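Local atomic coordinates of Lic11098 (Leptospira interrogans serogroup Icterohaemorrhagiae serovar copenhageni, PDB entry 4U08), a protein that is a leucine-rich repeat protein of unknown function from a human pathogen, considered a virulence factor and probably suited to binding partners through its repeats. Residues N260-L265 / L278-N283. Sequence-based numbering, arbitrary orientation.
Sequences NQLTTL and LDLDGN. With ZN (zinc ion), chain E.
Leu280 meets two leucines of 260-265 with its methyls: CD1 lies 3.7 Å from Leu265 CD1, the two side chains reaching tip to tip, while CD2 lies 3.7 Å from Leu262 CD1, where the two side chains cross at about a right angle. Just before it, Asp279 shapes the backbone without touching 260-265: its OD1 accepts from Asp281 N at 3.1 Å, an Asx turn that leads out of the strand. A type II beta turn from Leu280 to Asn283 follows. Asp281 faces away from 260-265, its CG anti to the backbone N (chi1 -173°), and its carboxylate holds a zinc ion, OD1 at 2.3 Å and OD2 at the longer 2.7 Å. Gly282 takes the third position of the turn with positive phi (71°), and its carbonyl oxygen passes close to that of Asn260. Asn283 turns its amide toward 260-265, its side chain lying alongside that of Leu262 and pointing the same way. Asn283 OD1 accepts from Leu262 N at 3.1 Å, in the carbonyl plane and on a lone pair, with the N-H pointing nearly straight at it (160°). Asn283 ND2 donates to Leu280 O at 2.9 Å, from above that carbonyl's plane, and also to Leu257 O. Gripped at both ends, the buried amide is held against rotation and ties its own turn to the preceding repeat. Asn283 OD1 also lies 3.1 Å from Asn260 CB. This is the asparagine arrangement of leucine-rich repeats, and Asn260 repeats it one coil back, bonding Leu234 O, Leu257 O and Leu239 N. The contact thus joins neighbouring coils of the solenoid just past parallel strands 254-256 and 277-279, with strand 300-302 next in line and Leu303 and Asn306 of the following coil packing on Leu280 and Asn283.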
loop_
_atom_site.group_PDB
_atom_site.type_symbol
_atom_site.label_atom_id
_atom_site.label_comp_id
_atom_site.label_asym_id
_atom_site.label_seq_id
_atom_site.Cartn_x
_atom_site.Cartn_y
_atom_site.Cartn_z
ATOM N N ASN A 260 5.812 5.925 14.604
ATOM C CA ASN A 260 5.511 7.341 14.507
ATOM C C ASN A 260 5.922 7.932 15.863
ATOM O O ASN A 260 6.659 7.270 16.609
ATOM C CB ASN A 260 4.054 7.620 14.112
ATOM C CG ASN A 260 3.882 7.607 12.611
ATOM O OD1 ASN A 260 4.164 8.593 11.942
ATOM N ND2 ASN A 260 3.520 6.470 12.032
ATOM N N GLN A 261 5.464 9.115 16.206
ATOM C CA GLN A 261 5.866 9.718 17.472
ATOM C C GLN A 261 4.633 10.161 18.214
ATOM O O GLN A 261 4.638 11.190 18.884
ATOM C CB GLN A 261 6.886 10.863 17.237
ATOM C CG GLN A 261 8.070 10.489 16.322
ATOM C CD GLN A 261 9.009 11.628 15.938
ATOM O OE1 GLN A 261 10.081 11.395 15.352
ATOM N NE2 GLN A 261 8.652 12.879 16.248
ATOM N N LEU A 262 3.537 9.370 18.093
ATOM C CA LEU A 262 2.254 9.684 18.730
ATOM C C LEU A 262 2.327 9.594 20.235
ATOM O O LEU A 262 2.860 8.627 20.741
ATOM C CB LEU A 262 1.117 8.752 18.217
ATOM C CG LEU A 262 0.804 8.854 16.723
ATOM C CD1 LEU A 262 -0.093 7.710 16.294
ATOM C CD2 LEU A 262 0.131 10.192 16.417
ATOM N N THR A 263 1.759 10.554 20.934
ATOM C CA THR A 263 1.773 10.561 22.403
ATOM C C THR A 263 0.375 10.278 22.924
ATOM O O THR A 263 0.222 9.661 23.985
ATOM C CB THR A 263 2.361 11.876 22.952
ATOM O OG1 THR A 263 1.647 12.987 22.409
ATOM C CG2 THR A 263 3.841 12.021 22.646
ATOM N N THR A 264 -0.649 10.688 22.156
ATOM C CA THR A 264 -2.045 10.450 22.530
ATOM C C THR A 264 -2.883 10.160 21.270
ATOM O O THR A 264 -2.441 10.450 20.145
ATOM C CB THR A 264 -2.694 11.632 23.345
ATOM O OG1 THR A 264 -3.070 12.706 22.485
ATOM C CG2 THR A 264 -1.853 12.138 24.511
ATOM N N LEU A 265 -4.099 9.620 21.478
ATOM C CA LEU A 265 -5.037 9.361 20.385
ATOM C C LEU A 265 -6.256 10.231 20.590
ATOM O O LEU A 265 -6.726 10.330 21.734
ATOM C CB LEU A 265 -5.473 7.880 20.327
ATOM C CG LEU A 265 -4.376 6.850 20.049
ATOM C CD1 LEU A 265 -4.917 5.451 20.261
ATOM C CD2 LEU A 265 -3.720 7.044 18.628
ATOM N N LEU A 278 -5.378 -2.138 14.347
ATOM C CA LEU A 278 -4.811 -0.888 14.815
ATOM C C LEU A 278 -3.392 -1.169 15.305
ATOM O O LEU A 278 -3.187 -1.873 16.308
ATOM C CB LEU A 278 -5.711 -0.237 15.889
ATOM C CG LEU A 278 -5.231 1.104 16.468
ATOM C CD1 LEU A 278 -4.996 2.148 15.371
ATOM C CD2 LEU A 278 -6.168 1.604 17.568
ATOM N N ASP A 279 -2.403 -0.703 14.523
ATOM C CA ASP A 279 -1.008 -0.932 14.814
ATOM C C ASP A 279 -0.348 0.358 15.270
ATOM O O ASP A 279 -0.103 1.257 14.468
ATOM C CB ASP A 279 -0.281 -1.556 13.602
ATOM C CG ASP A 279 1.169 -1.983 13.840
ATOM O OD1 ASP A 279 1.743 -1.610 14.889
ATOM O OD2 ASP A 279 1.739 -2.664 12.958
ATOM N N LEU A 280 -0.083 0.451 16.568
ATOM C CA LEU A 280 0.534 1.637 17.153
ATOM C C LEU A 280 1.887 1.308 17.730
ATOM O O LEU A 280 2.375 2.038 18.563
ATOM C CB LEU A 280 -0.388 2.225 18.220
ATOM C CG LEU A 280 -1.642 2.903 17.720
ATOM C CD1 LEU A 280 -2.735 2.821 18.731
ATOM C CD2 LEU A 280 -1.363 4.350 17.346
ATOM N N ASP A 281 2.514 0.231 17.255
ATOM C CA ASP A 281 3.834 -0.210 17.718
ATOM C C ASP A 281 4.873 0.906 17.494
ATOM O O ASP A 281 4.792 1.621 16.501
ATOM C CB ASP A 281 4.251 -1.443 16.930
ATOM C CG ASP A 281 5.521 -2.086 17.442
ATOM O OD1 ASP A 281 5.422 -3.027 18.245
ATOM O OD2 ASP A 281 6.616 -1.625 17.062
ATOM N N GLY A 282 5.811 1.055 18.427
ATOM C CA GLY A 282 6.887 2.037 18.306
ATOM C C GLY A 282 6.512 3.496 18.445
ATOM O O GLY A 282 7.238 4.366 17.969
ATOM N N ASN A 283 5.404 3.789 19.098
ATOM C CA ASN A 283 5.006 5.164 19.363
ATOM C C ASN A 283 5.405 5.536 20.791
ATOM O O ASN A 283 6.182 4.806 21.414
ATOM C CB ASN A 283 3.524 5.399 19.068
ATOM C CG ASN A 283 3.280 5.472 17.587
ATOM O OD1 ASN A 283 3.389 6.529 16.986
ATOM N ND2 ASN A 283 3.057 4.334 16.951
HETATM ZN ZN ZN E . 7.607 -3.716 18.361
#